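Cystathionine gamma-lyase (Saccharomyces cerevisiae, PDB 1N8P) is a pyridoxal-5'-phosphate-dependent enzyme of the Cys/Met metabolism family, built on the aminotransferase-like fold and present here as four chains. Local coordinates at residues G373-T377 with D378-E382; V257-A260 with A261-N265; G285-H289 with P290-V294; I384-A387 with L388-T392. All blocks are in the same frame, centred on the assembly; numbering follows the deposited sequence.

Contact 1: G373-T377 with D378-E382; sequences GIEDT and DDLLE
Asp376 caps the first turn of the helix that follows it, its OD1 accepting from two backbone amides at once. Asp378 N lies 2.8 Å from Asp376 OD1 but is poorly aimed, while Asp379 N sits 3.3 Å from the same oxygen in a straighter though long bond; both are weak. The carboxylate reaches them because CG stands anti to the backbone N of Asp376 (chi1 -176°), which swings it beside the carbonyl carbon and forward over the start of the helix. A short acidic side chain suits such an N-cap, where its negative charge probably meets the positive end of the helix dipole. The price is a second acid close by: the carboxylates of Asp376 and Asp379 are stacked with planes 16° apart, OD1 of Asp376 lying 3.5 Å from OD1 of Asp379. The helix amides, and for Asp379 OD2 the bonds from Thr10 and Lys7 of the second subunit, would ease that repulsion. Behind the cap, Thr377 O takes the regular helical bond from Leu381 N at 2.8 Å. Leu380 crosses Glu375 at about a right angle, its CD1 3.5 Å from Glu375 OE2, and Ser340 N holds the other carboxylate oxygen, OE1. The turn thus leads from strand 367-371 into helix 377-392, whose Thr377 and Leu381 rest on helix 253-271 while Leu380 faces Phe329 and Ser340.

Contact 2: V257-A260 with A261-N265; sequences VRQA and ALSAN
Four backbone hydrogen bonds join Val257-Ala260 to Ala261-Asn265, each running from an amide to the carbonyl four residues earlier. The bond from Ser263 N to Gln259 O, 3.0 Å long, is nearly straight at 171°, and Ala264 N reaches Ala260 O with only slightly less direct aim. Ala261 N approaches Val257 O from well above the carbonyl plane, and the bond from Leu262 N to Arg258 O is weak at 3.3 Å. Side-chain carbons meet backbone carbonyls at the same spacing. The methyl CB of Ala261 lies beside Val257 O, and Leu262 lays its CG and CD2 against Arg258 O, with CG turned beside its own backbone N (chi1 -44°). Ala260, Ala261 and Ala264 are buried, and their small methyls suit a helix face packed against other elements; Ala264, for instance, meets Val372. Among the polar side chains, Gln259 bends at its second torsion and brings NE2 to 3.7 Å from Ser263 OG, a contact of van der Waals length. The serine hydroxyl is hydrogen-bonded to Thr377 OG1, whereas Arg258, long enough to reach off the helix, forms a salt bridge with Asp301. Val257 packs on helix 183-186, and Gln259 touches Leu255 of the second subunit. The whole shows the i+4 to i hydrogen bonding of an alpha-helix, here helix 253-271, which in this PLP-dependent fold packs against both that short helix and the start of helix 377-392.

Contact 3: G285-H289 with P290-V294; sequences GLKTH and PNYDV
Over one face of the Tyr292 ring lies the backbone of Lys287, its CA 3.5 Å from the ring centroid and 16° off the normal, a CH-pi contact displaced toward the rim. His289 CB stands at the ring's edge, near its plane. The lysine side chain runs alongside the tyrosine in the same direction, and its CG comes 3.9 Å from CZ of Tyr292, so the aliphatic part of a long, exposed residue extends the cover. Tyr292 reaches back across the turn because its CG is anti to the backbone N (chi1 -164°). A second CH-pi contact involves His289: Pro290 CD sits over one imidazole face, 3.8 Å from the ring centroid, while Tyr292 N lies at the edge. Proline's CD, bonded to its own nitrogen, lies close to His289 and here comes over the imidazole. Two successive type I beta turns, Leu286 to His289 and His289 to Tyr292, reverse the chain and bring these groups together. The second is closed by a hydrogen bond from Tyr292 N to His289 O, 2.6 Å long and fairly straight at 162°, though the donor stands above the carbonyl plane. The pair of turns connects strand 278-282 to helix 292-298 near the surface: Leu286 rests on Ala268 and Glu269 of helix 253-271, and His289 and Val294 touch Val154 in a loop beside that junction.

Contact 4: I384-A387 with L388-T392; sequences IKQA and LKQAT
Ile384-Ala387 and Leu388-Thr392 are successive turns of the C-terminal alpha-helix 377-392, and their backbone bonding is uneven: Leu388 N gives a weak bond to Ile384 O and a shorter one, 2.8 Å, to Lys385 O three residues back, consistent with a local 3-10-like distortion though the model is less sure here, while Lys389 N bonds only weakly to Lys385 O and regular spacing returns with Ala391 N and Ala387 O, 3.2 Å apart and straight at 166°. Among the side chains, Leu388 turns its CG beside its own backbone N (chi1 -78°) and rests it 3.6 Å from Ile384 O; Leu388 is buried and meets Phe270 of helix 253-271. Ile384 and Ala387 complete this apolar face against Phe322 of helix 316-325; the bulky isoleucine also spans to Leu271, while the small alanine lets the phenylalanine come close. Gln386 and Gln390, one turn apart, approach each other obliquely on a more solvent-accessible side, and CG of Gln390 lies against Gln386 O. Lys385, partly exposed, and Lys389, exposed, can carry charge into solvent. Lys385 NZ forms a salt bridge with Glu382 in the preceding turn, and Lys389 is turned at its last torsion so that NZ reaches a water. That water accepts from Lys389 NZ at 3.2 Å and donates to Lys385 O at 2.7 Å, giving that carbonyl a partner besides the backbone amides.

Along the chain the order is contact 2, contact 3, contact 1, contact 4. Contacts 1 and 4 share helix 377-392, one at its start and the other near its end, with centres about 15 Å apart. Contact 2, on helix 253-271, has its centre about 10 Å from that of contact 1 and touches it at the first turn of helix 377-392. Contact 3 follows strand 278-282 and touches contact 2 lightly, where Asn265 approaches Gly285; it stays clear of contacts 1 and 4, about 11 and 12 Å away at the nearest atoms. Helix 253-271 thus touches contacts 1 and 3 through contact 2, and its later residues meet contact 4.

Contact 1: G373-T377 with D378-E382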
loop_
_atom_site.group_PDB
_atom_site.type_symbol
_atom_site.label_atom_id
_atom_site.label_comp_id
_atom_site.label_asym_id
_atom_site.label_seq_id
_atom_site.Cartn_x
_atom_site.Cartn_y
_atom_site.Cartn_z
ATOM N N GLY A 373 -19.253 1.414 -18.014
ATOM C CA GLY A 373 -18.248 2.130 -17.236
ATOM C C GLY A 373 -18.352 3.635 -17.421
ATOM O O GLY A 373 -19.457 4.148 -17.655
ATOM N N ILE A 374 -17.232 4.353 -17.335
ATOM C CA ILE A 374 -17.284 5.815 -17.499
ATOM C C ILE A 374 -16.496 6.397 -18.683
ATOM O O ILE A 374 -16.240 7.611 -18.737
ATOM C CB ILE A 374 -16.881 6.575 -16.176
ATOM C CG1 ILE A 374 -15.406 6.320 -15.813
ATOM C CG2 ILE A 374 -17.730 6.079 -15.026
ATOM C CD1 ILE A 374 -14.866 7.208 -14.686
ATOM N N GLU A 375 -16.135 5.539 -19.639
ATOM C CA GLU A 375 -15.441 5.990 -20.849
ATOM C C GLU A 375 -16.431 6.905 -21.586
ATOM O O GLU A 375 -17.559 7.051 -21.152
ATOM C CB GLU A 375 -15.071 4.797 -21.751
ATOM C CG GLU A 375 -14.301 3.622 -21.081
ATOM C CD GLU A 375 -15.224 2.644 -20.397
ATOM O OE1 GLU A 375 -14.815 1.494 -20.154
ATOM O OE2 GLU A 375 -16.364 3.022 -20.085
ATOM N N ASP A 376 -16.027 7.512 -22.694
ATOM C CA ASP A 376 -16.930 8.369 -23.441
ATOM C C ASP A 376 -18.228 7.611 -23.847
ATOM O O ASP A 376 -18.195 6.416 -24.128
ATOM C CB ASP A 376 -16.216 8.902 -24.678
ATOM C CG ASP A 376 -17.069 9.883 -25.459
ATOM O OD1 ASP A 376 -18.097 9.480 -26.012
ATOM O OD2 ASP A 376 -16.724 11.074 -25.518
ATOM N N THR A 377 -19.370 8.296 -23.862
ATOM C CA THR A 377 -20.639 7.652 -24.218
ATOM C C THR A 377 -20.729 7.182 -25.663
ATOM O O THR A 377 -21.147 6.067 -25.921
ATOM C CB THR A 377 -21.855 8.565 -23.974
ATOM O OG1 THR A 377 -22.024 8.792 -22.575
ATOM C CG2 THR A 377 -23.111 7.903 -24.506
ATOM N N ASP A 378 -20.375 8.054 -26.602
ATOM C CA ASP A 378 -20.422 7.714 -28.018
ATOM C C ASP A 378 -19.432 6.607 -28.372
ATOM O O ASP A 378 -19.755 5.696 -29.143
ATOM C CB ASP A 378 -20.173 8.953 -28.870
ATOM C CG ASP A 378 -21.343 9.931 -28.833
ATOM O OD1 ASP A 378 -22.511 9.504 -29.023
ATOM O OD2 ASP A 378 -21.094 11.138 -28.619
ATOM N N ASP A 379 -18.231 6.669 -27.805
ATOM C CA ASP A 379 -17.235 5.638 -28.063
ATOM C C ASP A 379 -17.799 4.257 -27.677
ATOM O O ASP A 379 -17.502 3.237 -28.308
ATOM C CB ASP A 379 -15.993 5.905 -27.226
ATOM C CG ASP A 379 -15.308 7.180 -27.585
ATOM O OD1 ASP A 379 -15.885 8.002 -28.300
ATOM O OD2 ASP A 379 -14.180 7.362 -27.127
ATOM N N LEU A 380 -18.599 4.230 -26.615
ATOM C CA LEU A 380 -19.185 2.997 -26.123
ATOM C C LEU A 380 -20.412 2.633 -26.937
ATOM O O LEU A 380 -20.621 1.471 -27.280
ATOM C CB LEU A 380 -19.549 3.155 -24.663
ATOM C CG LEU A 380 -18.411 3.297 -23.658
ATOM C CD1 LEU A 380 -18.984 3.801 -22.326
ATOM C CD2 LEU A 380 -17.690 1.965 -23.490
ATOM N N LEU A 381 -21.224 3.632 -27.255
ATOM C CA LEU A 381 -22.404 3.394 -28.058
ATOM C C LEU A 381 -21.887 2.866 -29.390
ATOM O O LEU A 381 -22.262 1.785 -29.822
ATOM C CB LEU A 381 -23.194 4.694 -28.272
ATOM C CG LEU A 381 -24.633 4.506 -28.769
ATOM C CD1 LEU A 381 -25.386 3.533 -27.867
ATOM C CD2 LEU A 381 -25.331 5.830 -28.787
ATOM N N GLU A 382 -20.996 3.618 -30.028
ATOM C CA GLU A 382 -20.457 3.203 -31.314
ATOM C C GLU A 382 -19.768 1.850 -31.246
ATOM O O GLU A 382 -19.598 1.169 -32.250
ATOM C CB GLU A 382 -19.483 4.248 -31.843
ATOM C CG GLU A 382 -19.409 4.293 -33.379
ATOM C CD GLU A 382 -20.719 4.727 -34.061
ATOM O OE1 GLU A 382 -20.768 4.712 -35.312
ATOM O OE2 GLU A 382 -21.695 5.092 -33.357
#

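Contact 2: V257-A260 with A261-N265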
loop_
_atom_site.group_PDB
_atom_site.type_symbol
_atom_site.label_atom_id
_atom_site.label_comp_id
_atom_site.label_asym_id
_atom_site.label_seq_id
_atom_site.Cartn_x
_atom_site.Cartn_y
_atom_site.Cartn_z
ATOM N N VAL A 257 -21.287 7.117 -10.873
ATOM C CA VAL A 257 -22.631 6.565 -11.047
ATOM C C VAL A 257 -23.566 7.415 -11.898
ATOM O O VAL A 257 -24.458 6.907 -12.566
ATOM C CB VAL A 257 -23.267 6.360 -9.703
ATOM C CG1 VAL A 257 -24.708 6.019 -9.868
ATOM C CG2 VAL A 257 -22.533 5.254 -8.962
ATOM N N ARG A 258 -23.357 8.723 -11.867
ATOM C CA ARG A 258 -24.178 9.650 -12.638
ATOM C C ARG A 258 -23.887 9.470 -14.124
ATOM O O ARG A 258 -24.785 9.526 -14.949
ATOM C CB ARG A 258 -23.863 11.109 -12.219
ATOM C CG ARG A 258 -24.812 12.181 -12.750
ATOM C CD ARG A 258 -26.124 12.128 -12.016
ATOM N NE ARG A 258 -27.135 12.996 -12.609
ATOM C CZ ARG A 258 -28.429 12.932 -12.316
ATOM N NH1 ARG A 258 -28.872 12.042 -11.436
ATOM N NH2 ARG A 258 -29.284 13.750 -12.909
ATOM N N GLN A 259 -22.618 9.261 -14.444
ATOM C CA GLN A 259 -22.165 9.102 -15.812
ATOM C C GLN A 259 -22.483 7.705 -16.364
ATOM O O GLN A 259 -22.993 7.551 -17.468
ATOM C CB GLN A 259 -20.670 9.342 -15.843
ATOM C CG GLN A 259 -20.053 9.226 -17.207
ATOM C CD GLN A 259 -20.477 10.329 -18.076
ATOM O OE1 GLN A 259 -20.491 11.473 -17.657
ATOM N NE2 GLN A 259 -20.831 10.015 -19.309
ATOM N N ALA A 260 -22.181 6.685 -15.582
ATOM C CA ALA A 260 -22.420 5.321 -15.999
ATOM C C ALA A 260 -23.900 5.139 -16.316
ATOM O O ALA A 260 -24.269 4.382 -17.201
ATOM C CB ALA A 260 -21.967 4.355 -14.895
ATOM N N ALA A 261 -24.746 5.859 -15.598
ATOM C CA ALA A 261 -26.184 5.760 -15.795
ATOM C C ALA A 261 -26.653 6.461 -17.097
ATOM O O ALA A 261 -27.363 5.854 -17.907
ATOM C CB ALA A 261 -26.917 6.320 -14.546
ATOM N N LEU A 262 -26.285 7.729 -17.299
ATOM C CA LEU A 262 -26.673 8.418 -18.531
ATOM C C LEU A 262 -26.222 7.535 -19.700
ATOM O O LEU A 262 -26.984 7.251 -20.602
ATOM C CB LEU A 262 -25.993 9.795 -18.672
ATOM C CG LEU A 262 -25.861 10.809 -17.527
ATOM C CD1 LEU A 262 -25.491 12.084 -18.186
ATOM C CD2 LEU A 262 -27.118 11.008 -16.684
ATOM N N SER A 263 -24.981 7.079 -19.671
ATOM C CA SER A 263 -24.493 6.245 -20.746
ATOM C C SER A 263 -25.311 5.000 -20.991
ATOM O O SER A 263 -25.675 4.742 -22.121
ATOM C CB SER A 263 -23.041 5.863 -20.499
ATOM O OG SER A 263 -22.202 6.963 -20.799
ATOM N N ALA A 264 -25.595 4.234 -19.938
ATOM C CA ALA A 264 -26.375 2.988 -20.048
ATOM C C ALA A 264 -27.780 3.244 -20.561
ATOM O O ALA A 264 -28.343 2.429 -21.274
ATOM C CB ALA A 264 -26.434 2.263 -18.700
ATOM N N ASN A 265 -28.345 4.383 -20.186
ATOM C CA ASN A 265 -29.661 4.749 -20.648
ATOM C C ASN A 265 -29.567 5.026 -22.137
ATOM O O ASN A 265 -30.350 4.486 -22.902
ATOM C CB ASN A 265 -30.159 5.991 -19.916
ATOM C CG ASN A 265 -31.468 6.514 -20.483
ATOM O OD1 ASN A 265 -31.485 7.208 -21.502
ATOM N ND2 ASN A 265 -32.572 6.170 -19.832
#

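Contact 3: G285-H289 with P290-V294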
loop_
_atom_site.group_PDB
_atom_site.type_symbol
_atom_site.label_atom_id
_atom_site.label_comp_id
_atom_site.label_asym_id
_atom_site.label_seq_id
_atom_site.Cartn_x
_atom_site.Cartn_y
_atom_site.Cartn_z
ATOM N N GLY A 285 -34.406 2.048 -16.589
ATOM C CA GLY A 285 -34.572 3.445 -16.939
ATOM C C GLY A 285 -35.417 3.691 -18.175
ATOM O O GLY A 285 -35.674 4.841 -18.580
ATOM N N LEU A 286 -35.844 2.613 -18.806
ATOM C CA LEU A 286 -36.673 2.758 -19.980
ATOM C C LEU A 286 -38.134 2.785 -19.516
ATOM O O LEU A 286 -38.603 1.825 -18.920
ATOM C CB LEU A 286 -36.415 1.598 -20.933
ATOM C CG LEU A 286 -35.036 1.595 -21.590
ATOM C CD1 LEU A 286 -34.885 0.402 -22.539
ATOM C CD2 LEU A 286 -34.896 2.863 -22.371
ATOM N N LYS A 287 -38.839 3.889 -19.773
ATOM C CA LYS A 287 -40.247 4.044 -19.349
ATOM C C LYS A 287 -41.112 2.808 -19.621
ATOM O O LYS A 287 -42.192 2.621 -19.029
ATOM C CB LYS A 287 -40.876 5.270 -20.031
ATOM C CG LYS A 287 -40.282 6.580 -19.573
ATOM C CD LYS A 287 -40.888 7.729 -20.314
ATOM C CE LYS A 287 -40.126 8.997 -20.033
ATOM N NZ LYS A 287 -38.751 8.977 -20.602
ATOM N N THR A 288 -40.607 1.972 -20.510
ATOM C CA THR A 288 -41.263 0.758 -20.898
ATOM C C THR A 288 -40.880 -0.415 -19.977
ATOM O O THR A 288 -41.244 -1.569 -20.222
ATOM C CB THR A 288 -40.852 0.442 -22.302
ATOM O OG1 THR A 288 -39.424 0.274 -22.334
ATOM C CG2 THR A 288 -41.240 1.588 -23.222
ATOM N N HIS A 289 -40.139 -0.129 -18.918
ATOM C CA HIS A 289 -39.742 -1.182 -18.004
ATOM C C HIS A 289 -40.931 -1.683 -17.168
ATOM O O HIS A 289 -41.674 -0.908 -16.553
ATOM C CB HIS A 289 -38.645 -0.685 -17.079
ATOM C CG HIS A 289 -38.048 -1.758 -16.225
ATOM N ND1 HIS A 289 -37.085 -2.626 -16.690
ATOM C CD2 HIS A 289 -38.253 -2.084 -14.927
ATOM C CE1 HIS A 289 -36.717 -3.434 -15.715
ATOM N NE2 HIS A 289 -37.410 -3.127 -14.635
ATOM N N PRO A 290 -41.109 -3.003 -17.121
ATOM C CA PRO A 290 -42.196 -3.616 -16.377
ATOM C C PRO A 290 -42.523 -2.979 -15.062
ATOM O O PRO A 290 -43.672 -2.928 -14.665
ATOM C CB PRO A 290 -41.731 -5.048 -16.235
ATOM C CG PRO A 290 -41.164 -5.285 -17.580
ATOM C CD PRO A 290 -40.314 -4.037 -17.802
ATOM N N ASN A 291 -41.539 -2.455 -14.373
ATOM C CA ASN A 291 -41.878 -1.890 -13.082
ATOM C C ASN A 291 -41.512 -0.410 -13.019
ATOM O O ASN A 291 -41.309 0.143 -11.932
ATOM C CB ASN A 291 -41.151 -2.695 -11.987
ATOM C CG ASN A 291 -41.185 -4.229 -12.241
ATOM O OD1 ASN A 291 -42.211 -4.898 -12.024
ATOM N ND2 ASN A 291 -40.053 -4.778 -12.708
ATOM N N TYR A 292 -41.476 0.227 -14.188
ATOM C CA TYR A 292 -41.083 1.621 -14.266
ATOM C C TYR A 292 -41.711 2.523 -13.217
ATOM O O TYR A 292 -41.146 3.569 -12.868
ATOM C CB TYR A 292 -41.356 2.194 -15.655
ATOM C CG TYR A 292 -40.605 3.485 -15.875
ATOM C CD1 TYR A 292 -39.238 3.476 -16.164
ATOM C CD2 TYR A 292 -41.219 4.711 -15.653
ATOM C CE1 TYR A 292 -38.503 4.649 -16.208
ATOM C CE2 TYR A 292 -40.497 5.890 -15.694
ATOM C CZ TYR A 292 -39.138 5.859 -15.963
ATOM O OH TYR A 292 -38.420 7.034 -15.928
ATOM N N ASP A 293 -42.874 2.117 -12.714
ATOM C CA ASP A 293 -43.596 2.887 -11.706
ATOM C C ASP A 293 -42.788 2.911 -10.414
ATOM O O ASP A 293 -42.718 3.932 -9.739
ATOM C CB ASP A 293 -44.992 2.279 -11.480
ATOM C CG ASP A 293 -44.961 0.915 -10.743
ATOM O OD1 ASP A 293 -44.339 -0.067 -11.233
ATOM O OD2 ASP A 293 -45.590 0.829 -9.663
ATOM N N VAL A 294 -42.160 1.779 -10.101
ATOM C CA VAL A 294 -41.332 1.634 -8.902
ATOM C C VAL A 294 -40.017 2.400 -9.059
ATOM O O VAL A 294 -39.527 3.047 -8.131
ATOM C CB VAL A 294 -41.009 0.160 -8.642
ATOM C CG1 VAL A 294 -40.183 0.032 -7.393
ATOM C CG2 VAL A 294 -42.288 -0.628 -8.536
#

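Contact 4: I384-A387 with L388-T392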
loop_
_atom_site.group_PDB
_atom_site.type_symbol
_atom_site.label_atom_id
_atom_site.label_comp_id
_atom_site.label_asym_id
_atom_site.label_seq_id
_atom_site.Cartn_x
_atom_site.Cartn_y
_atom_site.Cartn_z
ATOM N N ILE A 384 -20.917 -0.741 -29.259
ATOM C CA ILE A 384 -21.954 -1.757 -29.123
ATOM C C ILE A 384 -22.476 -2.036 -30.535
ATOM O O ILE A 384 -22.705 -3.179 -30.905
ATOM C CB ILE A 384 -23.139 -1.246 -28.295
ATOM C CG1 ILE A 384 -22.687 -0.849 -26.891
ATOM C CG2 ILE A 384 -24.203 -2.309 -28.241
ATOM C CD1 ILE A 384 -22.408 -2.011 -25.998
ATOM N N LYS A 385 -22.662 -0.968 -31.310
ATOM C CA LYS A 385 -23.139 -1.048 -32.691
ATOM C C LYS A 385 -22.192 -1.940 -33.468
ATOM O O LYS A 385 -22.551 -3.006 -33.962
ATOM C CB LYS A 385 -23.154 0.350 -33.327
ATOM C CG LYS A 385 -23.968 1.363 -32.540
ATOM C CD LYS A 385 -23.981 2.743 -33.183
ATOM C CE LYS A 385 -24.701 3.765 -32.276
ATOM N NZ LYS A 385 -24.713 5.173 -32.813
ATOM N N GLN A 386 -20.964 -1.467 -33.554
ATOM C CA GLN A 386 -19.888 -2.149 -34.231
ATOM C C GLN A 386 -19.777 -3.616 -33.836
ATOM O O GLN A 386 -19.132 -4.394 -34.536
ATOM C CB GLN A 386 -18.588 -1.406 -33.921
ATOM C CG GLN A 386 -17.303 -2.056 -34.387
ATOM C CD GLN A 386 -16.885 -3.217 -33.527
ATOM O OE1 GLN A 386 -17.096 -3.213 -32.313
ATOM N NE2 GLN A 386 -16.274 -4.216 -34.144
ATOM N N ALA A 387 -20.401 -4.015 -32.735
ATOM C CA ALA A 387 -20.293 -5.404 -32.306
ATOM C C ALA A 387 -21.537 -6.230 -32.574
ATOM O O ALA A 387 -21.474 -7.459 -32.558
ATOM C CB ALA A 387 -19.924 -5.476 -30.835
ATOM N N LEU A 388 -22.671 -5.570 -32.801
ATOM C CA LEU A 388 -23.893 -6.303 -33.099
ATOM C C LEU A 388 -23.660 -6.909 -34.456
ATOM O O LEU A 388 -23.882 -8.096 -34.658
ATOM C CB LEU A 388 -25.110 -5.385 -33.174
ATOM C CG LEU A 388 -25.741 -4.889 -31.874
ATOM C CD1 LEU A 388 -26.956 -4.007 -32.197
ATOM C CD2 LEU A 388 -26.135 -6.071 -31.025
ATOM N N LYS A 389 -23.186 -6.088 -35.384
ATOM C CA LYS A 389 -22.928 -6.561 -36.728
ATOM C C LYS A 389 -21.982 -7.758 -36.717
ATOM O O LYS A 389 -22.243 -8.761 -37.369
ATOM C CB LYS A 389 -22.382 -5.424 -37.576
ATOM C CG LYS A 389 -23.277 -4.200 -37.564
ATOM C CD LYS A 389 -22.872 -3.178 -38.638
ATOM C CE LYS A 389 -23.600 -1.825 -38.485
ATOM N NZ LYS A 389 -25.095 -1.933 -38.433
ATOM N N GLN A 390 -20.900 -7.666 -35.953
ATOM C CA GLN A 390 -19.932 -8.754 -35.862
ATOM C C GLN A 390 -20.628 -10.075 -35.537
ATOM O O GLN A 390 -20.410 -11.073 -36.218
ATOM C CB GLN A 390 -18.899 -8.444 -34.780
ATOM C CG GLN A 390 -18.144 -7.138 -34.981
ATOM C CD GLN A 390 -16.722 -7.329 -35.526
ATOM O OE1 GLN A 390 -15.865 -7.966 -34.887
ATOM N NE2 GLN A 390 -16.466 -6.766 -36.710
ATOM N N ALA A 391 -21.466 -10.067 -34.497
ATOM C CA ALA A 391 -22.207 -11.255 -34.054
ATOM C C ALA A 391 -23.174 -11.717 -35.129
ATOM O O ALA A 391 -23.354 -12.910 -35.346
ATOM C CB ALA A 391 -22.962 -10.954 -32.786
ATOM N N THR A 392 -23.804 -10.746 -35.778
ATOM C CA THR A 392 -24.724 -10.983 -36.879
ATOM C C THR A 392 -23.967 -11.740 -37.985
ATOM O O THR A 392 -24.344 -12.856 -38.348
ATOM C CB THR A 392 -25.244 -9.633 -37.419
ATOM O OG1 THR A 392 -26.181 -9.085 -36.480
ATOM C CG2 THR A 392 -25.882 -9.791 -38.793
HETATM O O HOH W 1 -24.835 -2.666 -35.350
#